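Local coordinates for transmembrane protein (Bartonella henselae, PDB 3PAM) that probably binds oligopeptides for uptake by an ABC-type transport system, at residues S54-I59 and A237-L242; F129-M134 and L154-E159. One frame throughout, in Å; residues are numbered along the deposited sequence.

Contact 1. Residues S54-I59 and A237-L242; sequences SILSSI and AAVRAL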
ATOM      1  N   SER A  54      12.968  11.882  -4.725  1.00 52.84           N
ATOM      2  CA  SER A  54      14.335  11.434  -4.609  1.00 52.45           C
ATOM      3  C   SER A  54      14.712  10.930  -5.988  1.00 51.33           C
ATOM      4  O   SER A  54      13.840  10.584  -6.793  1.00 50.57           O
ATOM      5  CB  SER A  54      14.417  10.305  -3.578  1.00 51.10           C
ATOM      6  OG  SER A  54      15.320   9.278  -3.966  1.00 50.33           O
ATOM      7  N   ILE A  55      16.007  10.891  -6.265  1.00 51.52           N
ATOM      8  CA  ILE A  55      16.515  10.303  -7.493  1.00 50.16           C
ATOM      9  C   ILE A  55      16.137   8.805  -7.450  1.00 47.11           C
ATOM     10  O   ILE A  55      16.088   8.120  -8.476  1.00 45.37           O
ATOM     11  CB  ILE A  55      18.057  10.582  -7.630  1.00 51.34           C
ATOM     12  CG1 ILE A  55      18.450  10.955  -9.071  1.00 53.43           C
ATOM     13  CG2 ILE A  55      18.917   9.468  -7.005  1.00 49.91           C
ATOM     14  CD1 ILE A  55      18.798   9.795  -9.996  1.00 53.03           C
ATOM     15  N   LEU A  56      15.816   8.320  -6.253  1.00 46.35           N
ATOM     16  CA  LEU A  56      15.443   6.908  -6.063  1.00 44.48           C
ATOM     17  C   LEU A  56      13.977   6.599  -6.359  1.00 43.71           C
ATOM     18  O   LEU A  56      13.599   5.435  -6.406  1.00 42.23           O
ATOM     19  CB  LEU A  56      15.785   6.427  -4.649  1.00 44.56           C
ATOM     20  CG  LEU A  56      17.183   6.725  -4.093  1.00 46.76           C
ATOM     21  CD1 LEU A  56      17.255   6.241  -2.655  1.00 47.25           C
ATOM     22  CD2 LEU A  56      18.282   6.112  -4.965  1.00 43.45           C
ATOM     23  N   SER A  57      13.150   7.626  -6.548  1.00 45.22           N
ATOM     24  CA  SER A  57      11.759   7.400  -6.885  1.00 44.81           C
ATOM     25  C   SER A  57      11.670   6.897  -8.302  1.00 44.06           C
ATOM     26  O   SER A  57      12.480   7.277  -9.138  1.00 44.47           O
ATOM     27  CB  SER A  57      10.952   8.683  -6.766  1.00 46.73           C
ATOM     28  OG  SER A  57       9.573   8.373  -6.794  1.00 46.72           O
ATOM     29  N   SER A  58      10.683   6.042  -8.569  1.00 43.70           N
ATOM     30  CA  SER A  58      10.441   5.521  -9.927  1.00 43.17           C
ATOM     31  C   SER A  58       9.303   6.222 -10.633  1.00 44.97           C
ATOM     32  O   SER A  58       8.992   5.910 -11.782  1.00 45.40           O
ATOM     33  CB  SER A  58      10.121   4.033  -9.895  1.00 41.71           C
ATOM     34  OG  SER A  58       8.818   3.797  -9.393  1.00 40.82           O
ATOM     35  N   ILE A  59       8.690   7.177  -9.954  1.00 46.66           N
ATOM     36  CA  ILE A  59       7.367   7.627 -10.353  1.00 48.58           C
ATOM     37  C   ILE A  59       7.234   8.159 -11.776  1.00 51.03           C
ATOM     38  O   ILE A  59       6.332   7.723 -12.506  1.00 52.39           O
ATOM     39  CB  ILE A  59       6.727   8.536  -9.293  1.00 49.65           C
ATOM     40  CG1 ILE A  59       6.090   7.645  -8.228  1.00 47.73           C
ATOM     41  CG2 ILE A  59       5.689   9.501  -9.914  1.00 51.01           C
ATOM     42  CD1 ILE A  59       6.177   8.209  -6.839  1.00 47.97           C
ATOM     43  N   ALA A 237      19.158   1.888  -9.801  1.00 45.25           N
ATOM     44  CA  ALA A 237      18.297   0.961 -10.546  1.00 46.14           C
ATOM     45  C   ALA A 237      17.653  -0.101  -9.640  1.00 44.78           C
ATOM     46  O   ALA A 237      16.490  -0.481  -9.835  1.00 44.52           O
ATOM     47  CB  ALA A 237      19.080   0.309 -11.693  1.00 47.56           C
ATOM     48  N   ALA A 238      18.404  -0.567  -8.644  1.00 43.59           N
ATOM     49  CA  ALA A 238      17.864  -1.525  -7.683  1.00 42.34           C
ATOM     50  C   ALA A 238      16.742  -0.942  -6.804  1.00 41.21           C
ATOM     51  O   ALA A 238      15.702  -1.589  -6.605  1.00 40.96           O
ATOM     52  CB  ALA A 238      18.955  -2.103  -6.852  1.00 41.76           C
ATOM     53  N   VAL A 239      16.940   0.270  -6.288  1.00 40.59           N
ATOM     54  CA  VAL A 239      15.915   0.918  -5.475  1.00 39.60           C
ATOM     55  C   VAL A 239      14.700   1.267  -6.323  1.00 40.38           C
ATOM     56  O   VAL A 239      13.558   1.048  -5.913  1.00 38.91           O
ATOM     57  CB  VAL A 239      16.430   2.189  -4.783  1.00 39.33           C
ATOM     58  CG1 VAL A 239      15.307   2.862  -4.018  1.00 37.98           C
ATOM     59  CG2 VAL A 239      17.546   1.838  -3.825  1.00 39.28           C
ATOM     60  N   ARG A 240      14.955   1.813  -7.508  1.00 42.13           N
ATOM     61  CA  ARG A 240      13.879   2.152  -8.433  1.00 42.99           C
ATOM     62  C   ARG A 240      13.074   0.915  -8.808  1.00 43.14           C
ATOM     63  O   ARG A 240      11.838   0.952  -8.830  1.00 42.75           O
ATOM     64  CB  ARG A 240      14.416   2.898  -9.661  1.00 44.58           C
ATOM     65  CG  ARG A 240      13.955   4.359  -9.688  1.00 46.59           C
ATOM     66  CD  ARG A 240      15.082   5.375  -9.846  1.00 48.59           C
ATOM     67  NE  ARG A 240      15.441   5.603 -11.245  1.00 50.15           N
ATOM     68  CZ  ARG A 240      15.941   6.741 -11.729  1.00 50.78           C
ATOM     69  NH1 ARG A 240      16.148   7.796 -10.948  1.00 50.49           N
ATOM     70  NH2 ARG A 240      16.225   6.830 -13.015  1.00 51.71           N
ATOM     71  N   ALA A 241      13.756  -0.197  -9.055  1.00 43.73           N
ATOM     72  CA  ALA A 241      13.037  -1.421  -9.374  1.00 44.05           C
ATOM     73  C   ALA A 241      12.184  -1.878  -8.184  1.00 43.10           C
ATOM     74  O   ALA A 241      11.022  -2.250  -8.358  1.00 43.18           O
ATOM     75  CB  ALA A 241      13.976  -2.495  -9.832  1.00 44.73           C
ATOM     76  N   LEU A 242      12.739  -1.808  -6.973  1.00 42.27           N
ATOM     77  CA  LEU A 242      11.960  -2.128  -5.782  1.00 40.99           C
ATOM     78  C   LEU A 242      10.701  -1.265  -5.650  1.00 40.39           C
ATOM     79  O   LEU A 242       9.613  -1.787  -5.428  1.00 40.44           O
ATOM     80  CB  LEU A 242      12.821  -2.043  -4.523  1.00 40.20           C
ATOM     81  CG  LEU A 242      12.117  -2.322  -3.188  1.00 40.22           C
ATOM     82  CD1 LEU A 242      11.397  -3.685  -3.205  1.00 40.22           C
ATOM     83  CD2 LEU A 242      13.085  -2.221  -1.998  1.00 37.72           C
TER
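Arg240 reaches from helix 232-249 across the loop 54-59 and lays CG, CD and NH1 against the loop's carbonyl oxygens, a worked example of how one long side chain can fasten a segment that has no regular structure of its own. Its CB leaves the helix beside the loop rather than facing it. Arg240 CG then lies 3.3 Å from Ser57 O and 3.5 Å from Leu56 O, and CD stays near Ser57 O (3.3 Å) and gains Ile55 O (3.2 Å). Bends at chi2 (127°) and chi3 (85°) curl the chain round these oxygens, which delivers the guanidinium to Ile55. NE and CZ pass Ile55 O at longer range before NH1 reaches it. There Arg240 NH1 donates a very short hydrogen bond to Ile55 O, 2.5 Å long, with an N-H...O angle of 155°; the acceptor lies at the edge of the guanidinium, near its plane. The CD1 methyl of Ile55 touches the same nitrogen, 3.5 Å from Arg240 NH1.

The type I turn from Ser54 to Ser57 presents Ile55 and Leu56 at its corner. Leu56 turns away from the helix overall, yet its CB rests 3.7 Å from Val239 CG1. Farther along the loop, Ser58 CB approaches Arg240 O at 3.7 Å, while its hydroxyl is hydrogen-bonded to Asp243 of the same helix.

The loop, which follows strand 45-46, is thereby laid along helix 232-249. Helix 65-71 brings Glu67 against Arg240, and helix 217-228 packs through Ile226 on Val239, to which Pro190 from another loop is added.

Contact 2. Residues F129-M134 and L154-E159; sequences FQFEIM and LGIHAE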
ATOM      1  N   PHE A 129     -16.942  -9.227   2.964  1.00 38.15           N
ATOM      2  CA  PHE A 129     -15.817  -8.338   3.045  1.00 37.96           C
ATOM      3  C   PHE A 129     -16.074  -7.375   4.203  1.00 37.42           C
ATOM      4  O   PHE A 129     -16.701  -6.316   4.036  1.00 35.22           O
ATOM      5  CB  PHE A 129     -15.624  -7.593   1.715  1.00 36.21           C
ATOM      6  CG  PHE A 129     -14.189  -7.223   1.425  1.00 38.15           C
ATOM      7  CD1 PHE A 129     -13.300  -6.889   2.459  1.00 38.03           C
ATOM      8  CD2 PHE A 129     -13.730  -7.169   0.127  1.00 38.51           C
ATOM      9  CE1 PHE A 129     -11.982  -6.543   2.195  1.00 39.02           C
ATOM     10  CE2 PHE A 129     -12.397  -6.822  -0.146  1.00 41.43           C
ATOM     11  CZ  PHE A 129     -11.523  -6.509   0.901  1.00 39.84           C
ATOM     12  N   GLN A 130     -15.616  -7.794   5.381  1.00 36.51           N
ATOM     13  CA  GLN A 130     -15.666  -7.009   6.592  1.00 38.00           C
ATOM     14  C   GLN A 130     -14.336  -7.169   7.346  1.00 37.24           C
ATOM     15  O   GLN A 130     -13.798  -8.273   7.468  1.00 37.24           O
ATOM     16  CB  GLN A 130     -16.872  -7.407   7.453  1.00 42.09           C
ATOM     17  CG  GLN A 130     -16.783  -8.750   8.203  1.00 45.69           C
ATOM     18  CD  GLN A 130     -18.106  -9.167   8.881  1.00 52.13           C
ATOM     19  OE1 GLN A 130     -18.226 -10.284   9.405  1.00 57.05           O
ATOM     20  NE2 GLN A 130     -19.104  -8.285   8.851  1.00 53.75           N
ATOM     21  N   PHE A 131     -13.791  -6.048   7.808  1.00 36.16           N
ATOM     22  CA  PHE A 131     -12.504  -6.050   8.462  1.00 35.72           C
ATOM     23  C   PHE A 131     -12.381  -4.878   9.416  1.00 36.69           C
ATOM     24  O   PHE A 131     -13.197  -3.960   9.381  1.00 38.17           O
ATOM     25  CB  PHE A 131     -11.354  -6.076   7.444  1.00 33.11           C
ATOM     26  CG  PHE A 131     -11.235  -4.830   6.608  1.00 32.40           C
ATOM     27  CD1 PHE A 131     -10.403  -3.775   7.019  1.00 33.15           C
ATOM     28  CD2 PHE A 131     -11.907  -4.724   5.382  1.00 30.05           C
ATOM     29  CE1 PHE A 131     -10.265  -2.630   6.236  1.00 31.52           C
ATOM     30  CE2 PHE A 131     -11.778  -3.601   4.608  1.00 30.29           C
ATOM     31  CZ  PHE A 131     -10.949  -2.541   5.038  1.00 31.38           C
ATOM     32  N   GLU A 132     -11.352  -4.918  10.253  1.00 36.89           N
ATOM     33  CA  GLU A 132     -11.123  -3.921  11.279  1.00 37.99           C
ATOM     34  C   GLU A 132      -9.899  -3.070  10.941  1.00 36.53           C
ATOM     35  O   GLU A 132      -8.875  -3.592  10.483  1.00 35.49           O
ATOM     36  CB  GLU A 132     -10.909  -4.633  12.613  1.00 41.09           C
ATOM     37  CG  GLU A 132     -10.882  -3.765  13.826  1.00 44.30           C
ATOM     38  CD  GLU A 132     -10.133  -4.425  14.974  1.00 50.32           C
ATOM     39  OE1 GLU A 132      -8.926  -4.733  14.810  1.00 52.35           O
ATOM     40  OE2 GLU A 132     -10.742  -4.635  16.038  1.00 53.32           O
ATOM     41  N   ILE A 133     -10.038  -1.757  11.133  1.00 36.18           N
ATOM     42  CA  ILE A 133      -8.903  -0.832  11.074  1.00 36.45           C
ATOM     43  C   ILE A 133      -8.568  -0.348  12.506  1.00 38.44           C
ATOM     44  O   ILE A 133      -9.408   0.241  13.204  1.00 38.23           O
ATOM     45  CB  ILE A 133      -9.159   0.361  10.127  1.00 35.95           C
ATOM     46  CG1 ILE A 133      -9.743  -0.130   8.796  1.00 34.71           C
ATOM     47  CG2 ILE A 133      -7.866   1.124   9.859  1.00 36.24           C
ATOM     48  CD1 ILE A 133      -9.848   0.946   7.705  1.00 35.49           C
HETATM   49  N   MSE A 134      -7.345  -0.646  12.926  1.00 39.68           N
HETATM   50  CA  MSE A 134      -6.873  -0.334  14.267  1.00 43.09           C
HETATM   51  C   MSE A 134      -6.095   0.963  14.214  1.00 43.36           C
HETATM   52  O   MSE A 134      -5.100   1.080  13.497  1.00 43.60           O
HETATM   53  CB  MSE A 134      -5.994  -1.464  14.820  1.00 45.28           C
HETATM   54  CG  MSE A 134      -5.258  -1.100  16.081  1.00 51.02           C
HETATM   55 SE   MSE A 134      -4.306  -2.628  16.815  1.00 60.77          SE
HETATM   56  CE  MSE A 134      -5.724  -3.125  18.049  1.00 60.27           C
ATOM     57  N   LEU A 154     -19.448   0.630  -1.692  1.00 40.89           N
ATOM     58  CA  LEU A 154     -19.370  -0.623  -2.465  1.00 40.51           C
ATOM     59  C   LEU A 154     -19.665  -1.857  -1.602  1.00 39.33           C
ATOM     60  O   LEU A 154     -19.241  -2.960  -1.925  1.00 39.75           O
ATOM     61  CB  LEU A 154     -17.975  -0.782  -3.071  1.00 39.93           C
ATOM     62  CG  LEU A 154     -17.678  -0.468  -4.537  1.00 43.46           C
ATOM     63  CD1 LEU A 154     -17.889   0.981  -4.863  1.00 45.34           C
ATOM     64  CD2 LEU A 154     -16.251  -0.870  -4.856  1.00 42.86           C
ATOM     65  N   GLY A 155     -20.335  -1.677  -0.477  1.00 39.39           N
ATOM     66  CA  GLY A 155     -20.738  -2.811   0.341  1.00 39.58           C
ATOM     67  C   GLY A 155     -19.661  -3.418   1.213  1.00 38.73           C
ATOM     68  O   GLY A 155     -19.838  -4.529   1.732  1.00 40.25           O
ATOM     69  N   ILE A 156     -18.546  -2.707   1.384  1.00 36.88           N
ATOM     70  CA  ILE A 156     -17.486  -3.152   2.274  1.00 35.19           C
ATOM     71  C   ILE A 156     -17.641  -2.527   3.679  1.00 35.54           C
ATOM     72  O   ILE A 156     -17.724  -1.312   3.821  1.00 35.18           O
ATOM     73  CB  ILE A 156     -16.070  -2.859   1.669  1.00 34.58           C
ATOM     74  CG1 ILE A 156     -15.852  -3.660   0.387  1.00 34.92           C
ATOM     75  CG2 ILE A 156     -14.949  -3.243   2.657  1.00 33.12           C
ATOM     76  CD1 ILE A 156     -14.843  -3.007  -0.586  1.00 34.34           C
ATOM     77  N   HIS A 157     -17.706  -3.347   4.719  1.00 36.49           N
ATOM     78  CA  HIS A 157     -17.774  -2.775   6.055  1.00 37.71           C
ATOM     79  C   HIS A 157     -16.404  -2.792   6.749  1.00 37.06           C
ATOM     80  O   HIS A 157     -15.841  -3.856   7.034  1.00 37.17           O
ATOM     81  CB  HIS A 157     -18.847  -3.427   6.933  1.00 40.82           C
ATOM     82  CG  HIS A 157     -18.726  -3.063   8.388  1.00 43.77           C
ATOM     83  ND1 HIS A 157     -19.074  -1.820   8.879  1.00 45.65           N
ATOM     84  CD2 HIS A 157     -18.273  -3.773   9.452  1.00 46.45           C
ATOM     85  CE1 HIS A 157     -18.857  -1.788  10.185  1.00 49.16           C
ATOM     86  NE2 HIS A 157     -18.380  -2.964  10.560  1.00 47.68           N
ATOM     87  N   ALA A 158     -15.873  -1.596   6.991  1.00 36.04           N
ATOM     88  CA  ALA A 158     -14.649  -1.431   7.742  1.00 35.53           C
ATOM     89  C   ALA A 158     -15.018  -1.001   9.161  1.00 37.26           C
ATOM     90  O   ALA A 158     -15.675   0.014   9.358  1.00 37.35           O
ATOM     91  CB  ALA A 158     -13.779  -0.388   7.091  1.00 34.52           C
ATOM     92  N   GLU A 159     -14.631  -1.806  10.139  1.00 38.59           N
ATOM     93  CA  GLU A 159     -14.823  -1.441  11.530  1.00 41.53           C
ATOM     94  C   GLU A 159     -13.605  -0.612  11.972  1.00 41.67           C
ATOM     95  O   GLU A 159     -12.447  -1.017  11.799  1.00 40.74           O
ATOM     96  CB  GLU A 159     -15.035  -2.689  12.392  1.00 44.20           C
ATOM     97  CG  GLU A 159     -15.265  -2.402  13.878  1.00 50.43           C
ATOM     98  CD  GLU A 159     -15.437  -3.660  14.717  1.00 55.87           C
ATOM     99  OE1 GLU A 159     -16.545  -4.244  14.709  1.00 57.73           O
ATOM    100  OE2 GLU A 159     -14.465  -4.050  15.404  1.00 58.31           O
TER
HETATM  101  O   HOH W   1     -19.454  -6.706   3.566  1.00 37.43           O
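Strands 130-134 and 157-159 run parallel with a 33° twist between their directions, joined by backbone bonds in which Phe131 gives its N-H to His157 O and accepts from Glu159 N. They are the two strands of a beta-alpha-beta unit whose crossover is helix 138-152, and they illustrate how paired strands send side chains to both faces of a sheet. His157 N bonds to Phe129 O at 3.2 Å; farther along, Ile133 N meets Glu159 O at 2.6 Å, an almost straight bond.

Phe131 and Ala158 share the face covered by the crossover helix, where Leu151 touches both. With CG set between the backbone N and the carbonyl carbon (chi1 67°), the Phe131 ring turns one face to Ala158 CB, which lies 4.1 Å above its plane toward the rim. Ile156 CG2 comes to 3.7 Å from Phe131 CE2, while CG1 of Ile156 lies beside the Phe129 ring, the two side chains pointing the same way. CD1 of Ile133 closes on the methyl of Ala158.

Gln130, His157, Glu132 and Glu159 occupy the other face. Glu132 OE2 comes within 3.8 Å of Glu159 OE2, but salt bridges from Glu132 to Arg171 and from Glu159 to Arg161 probably ease the repulsion. Gly155, with positive phi, ends the crossover helix in a Schellman motif, and a water hydrogen-bonds to Phe129 O (2.8 Å) and Gly155 O (2.9 Å).

How the contacts relate
Contact 2 is nested along the chain inside the long loop that contact 1 closes: residues 54-59 come first, then both strands of contact 2, and finally 237-242. The contacts lie on opposite sides of the chain's centre, their own centres 33 Å apart and their nearest atoms about 23 Å apart, without touching. Contact 2 belongs to the end of the six-stranded mixed sheet where strand 157-162 is outermost, whereas contact 1 joins a loop to a helix that leads into strand 252-257, near the sheet's other end. Contact 2 thus pairs two strands of the sheet across one helix, while contact 1, which contains no strand, brings together a loop and a helix 178 residues apart.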